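Local coordinates for protein PppA (Pseudomonas aeruginosa, PDB 6JKV) that regulates type VI secretion, probably as a manganese-dependent serine/threonine phosphatase of the PP2C family, at residues Gly55-Ala60 against Leu126-Asn131. Sequence-based numbering, arbitrary orientation.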
loop_
_atom_site.group_PDB
_atom_site.type_symbol
_atom_site.label_atom_id
_atom_site.label_comp_id
_atom_site.label_asym_id
_atom_site.label_seq_id
_atom_site.Cartn_x
_atom_site.Cartn_y
_atom_site.Cartn_z
ATOM N N GLY A 55 -5.746 -12.610 -6.580
ATOM C CA GLY A 55 -4.310 -12.473 -6.276
ATOM C C GLY A 55 -3.898 -11.015 -6.171
ATOM O O GLY A 55 -2.824 -10.690 -6.651
ATOM N N LEU A 56 -4.733 -10.171 -5.565
ATOM C CA LEU A 56 -4.527 -8.703 -5.535
ATOM C C LEU A 56 -4.674 -8.188 -4.110
ATOM O O LEU A 56 -5.663 -8.543 -3.439
ATOM C CB LEU A 56 -5.542 -8.001 -6.437
ATOM C CG LEU A 56 -5.282 -6.508 -6.640
ATOM C CD1 LEU A 56 -3.909 -6.273 -7.244
ATOM C CD2 LEU A 56 -6.355 -5.901 -7.530
ATOM N N TRP A 57 -3.716 -7.372 -3.683
ATOM C CA TRP A 57 -3.732 -6.712 -2.356
ATOM C C TRP A 57 -3.258 -5.276 -2.529
ATOM O O TRP A 57 -2.213 -5.070 -3.152
ATOM C CB TRP A 57 -2.875 -7.492 -1.362
ATOM C CG TRP A 57 -3.295 -8.923 -1.286
ATOM C CD1 TRP A 57 -4.284 -9.446 -0.509
ATOM C CD2 TRP A 57 -2.759 -10.017 -2.046
ATOM N NE1 TRP A 57 -4.392 -10.794 -0.724
ATOM C CE2 TRP A 57 -3.459 -11.172 -1.655
ATOM C CE3 TRP A 57 -1.749 -10.131 -3.003
ATOM C CZ2 TRP A 57 -3.177 -12.429 -2.187
ATOM C CZ3 TRP A 57 -1.470 -11.374 -3.530
ATOM C CH2 TRP A 57 -2.180 -12.503 -3.132
ATOM N N VAL A 58 -4.029 -4.332 -2.007
ATOM C CA VAL A 58 -3.812 -2.889 -2.262
ATOM C C VAL A 58 -3.938 -2.153 -0.934
ATOM O O VAL A 58 -4.848 -2.479 -0.156
ATOM C CB VAL A 58 -4.804 -2.349 -3.310
ATOM C CG1 VAL A 58 -4.644 -0.849 -3.499
ATOM C CG2 VAL A 58 -4.671 -3.076 -4.643
ATOM N N VAL A 59 -3.042 -1.200 -0.703
ATOM C CA VAL A 59 -3.207 -0.141 0.324
ATOM C C VAL A 59 -2.998 1.216 -0.355
ATOM O O VAL A 59 -2.028 1.357 -1.109
ATOM C CB VAL A 59 -2.247 -0.351 1.500
ATOM C CG1 VAL A 59 -2.275 0.836 2.453
ATOM C CG2 VAL A 59 -2.545 -1.649 2.236
ATOM N N ALA A 60 -3.892 2.169 -0.094
ATOM C CA ALA A 60 -3.848 3.529 -0.673
ATOM C C ALA A 60 -4.022 4.569 0.435
ATOM O O ALA A 60 -5.033 4.515 1.145
ATOM C CB ALA A 60 -4.908 3.666 -1.740
ATOM N N LEU A 126 0.358 -5.457 -4.314
ATOM C CA LEU A 126 1.054 -6.720 -4.635
ATOM C C LEU A 126 0.068 -7.597 -5.404
ATOM O O LEU A 126 -1.071 -7.754 -4.948
ATOM C CB LEU A 126 1.532 -7.382 -3.342
ATOM C CG LEU A 126 2.065 -8.804 -3.483
ATOM C CD1 LEU A 126 3.480 -8.783 -4.039
ATOM C CD2 LEU A 126 2.011 -9.542 -2.153
ATOM N N ALA A 127 0.488 -8.109 -6.554
ATOM C CA ALA A 127 -0.283 -9.077 -7.356
ATOM C C ALA A 127 0.549 -10.349 -7.476
ATOM O O ALA A 127 1.756 -10.236 -7.761
ATOM C CB ALA A 127 -0.609 -8.499 -8.704
ATOM N N ALA A 128 -0.066 -11.501 -7.233
ATOM C CA ALA A 128 0.632 -12.798 -7.183
ATOM C C ALA A 128 -0.069 -13.788 -8.106
ATOM O O ALA A 128 -1.312 -13.776 -8.178
ATOM C CB ALA A 128 0.700 -13.315 -5.765
ATOM N N ARG A 129 0.734 -14.591 -8.800
ATOM C CA ARG A 129 0.295 -15.773 -9.579
ATOM C C ARG A 129 1.309 -16.895 -9.343
ATOM O O ARG A 129 2.445 -16.783 -9.821
ATOM C CB ARG A 129 0.198 -15.445 -11.070
ATOM C CG ARG A 129 -0.870 -14.419 -11.419
ATOM C CD ARG A 129 -2.262 -14.977 -11.222
ATOM N NE ARG A 129 -3.270 -14.082 -11.777
ATOM C CZ ARG A 129 -3.831 -13.061 -11.133
ATOM N NH1 ARG A 129 -3.491 -12.795 -9.880
ATOM N NH2 ARG A 129 -4.735 -12.309 -11.755
ATOM N N GLY A 130 0.912 -17.926 -8.602
ATOM C CA GLY A 130 1.802 -19.042 -8.241
ATOM C C GLY A 130 3.066 -18.548 -7.551
ATOM O O GLY A 130 2.962 -17.878 -6.492
ATOM N N ASN A 131 4.220 -18.817 -8.167
ATOM C CA ASN A 131 5.565 -18.543 -7.594
ATOM C C ASN A 131 6.069 -17.146 -7.960
ATOM O O ASN A 131 7.204 -16.829 -7.579
ATOM C CB ASN A 131 6.598 -19.571 -8.061
ATOM C CG ASN A 131 6.212 -20.973 -7.651
ATOM O OD1 ASN A 131 5.467 -21.145 -6.695
ATOM N ND2 ASN A 131 6.679 -21.979 -8.369
#
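W57 and L126 face each other as an antiparallel hydrogen-bonded pair: W57 N donates to L126 O (3.0 Å) and L126 N to W57 O (2.8 Å). A third bond, from A128 N to G55 O (2.9 Å), carries the pairing to the strand end, where the same G55 oxygen also takes a CA-H...O contact from A127. Between these bonds L56 and A127 form the non-hydrogen-bonded pair, with L56 CD1 4.2 Å from A127 CB.

On the face that W57 shares with L126 and A128, the indole lies back over its own chain, with G55 C under the rim of one face. CG stands anti to the carbonyl carbon (chi1 -55°), and with chi2 -85° this brings the six-membered ring to L126 and A128. A128 CB meets that ring in plane at its edge, 3.7 Å from CZ3, while L126 CD2 lies 3.9 Å from CE3.

R129 bends at chi2 (-69°) and returns beside G55, its NH1 bonding to A128 O (2.9 Å) from above the carbonyl plane. NH1 also reaches A54 O, NH2 bonds to A86 O, and Y92 makes a cation-pi contact. Helix 89-114 covers the L56/A127 face. G55 and L56 both face A51 in a G1 bulge, where strand 46-51 turns into 56-63; strand 56-63 lies between 46-51 and 120-129 in one of the two antiparallel sheets of the PP2C beta-sandwich.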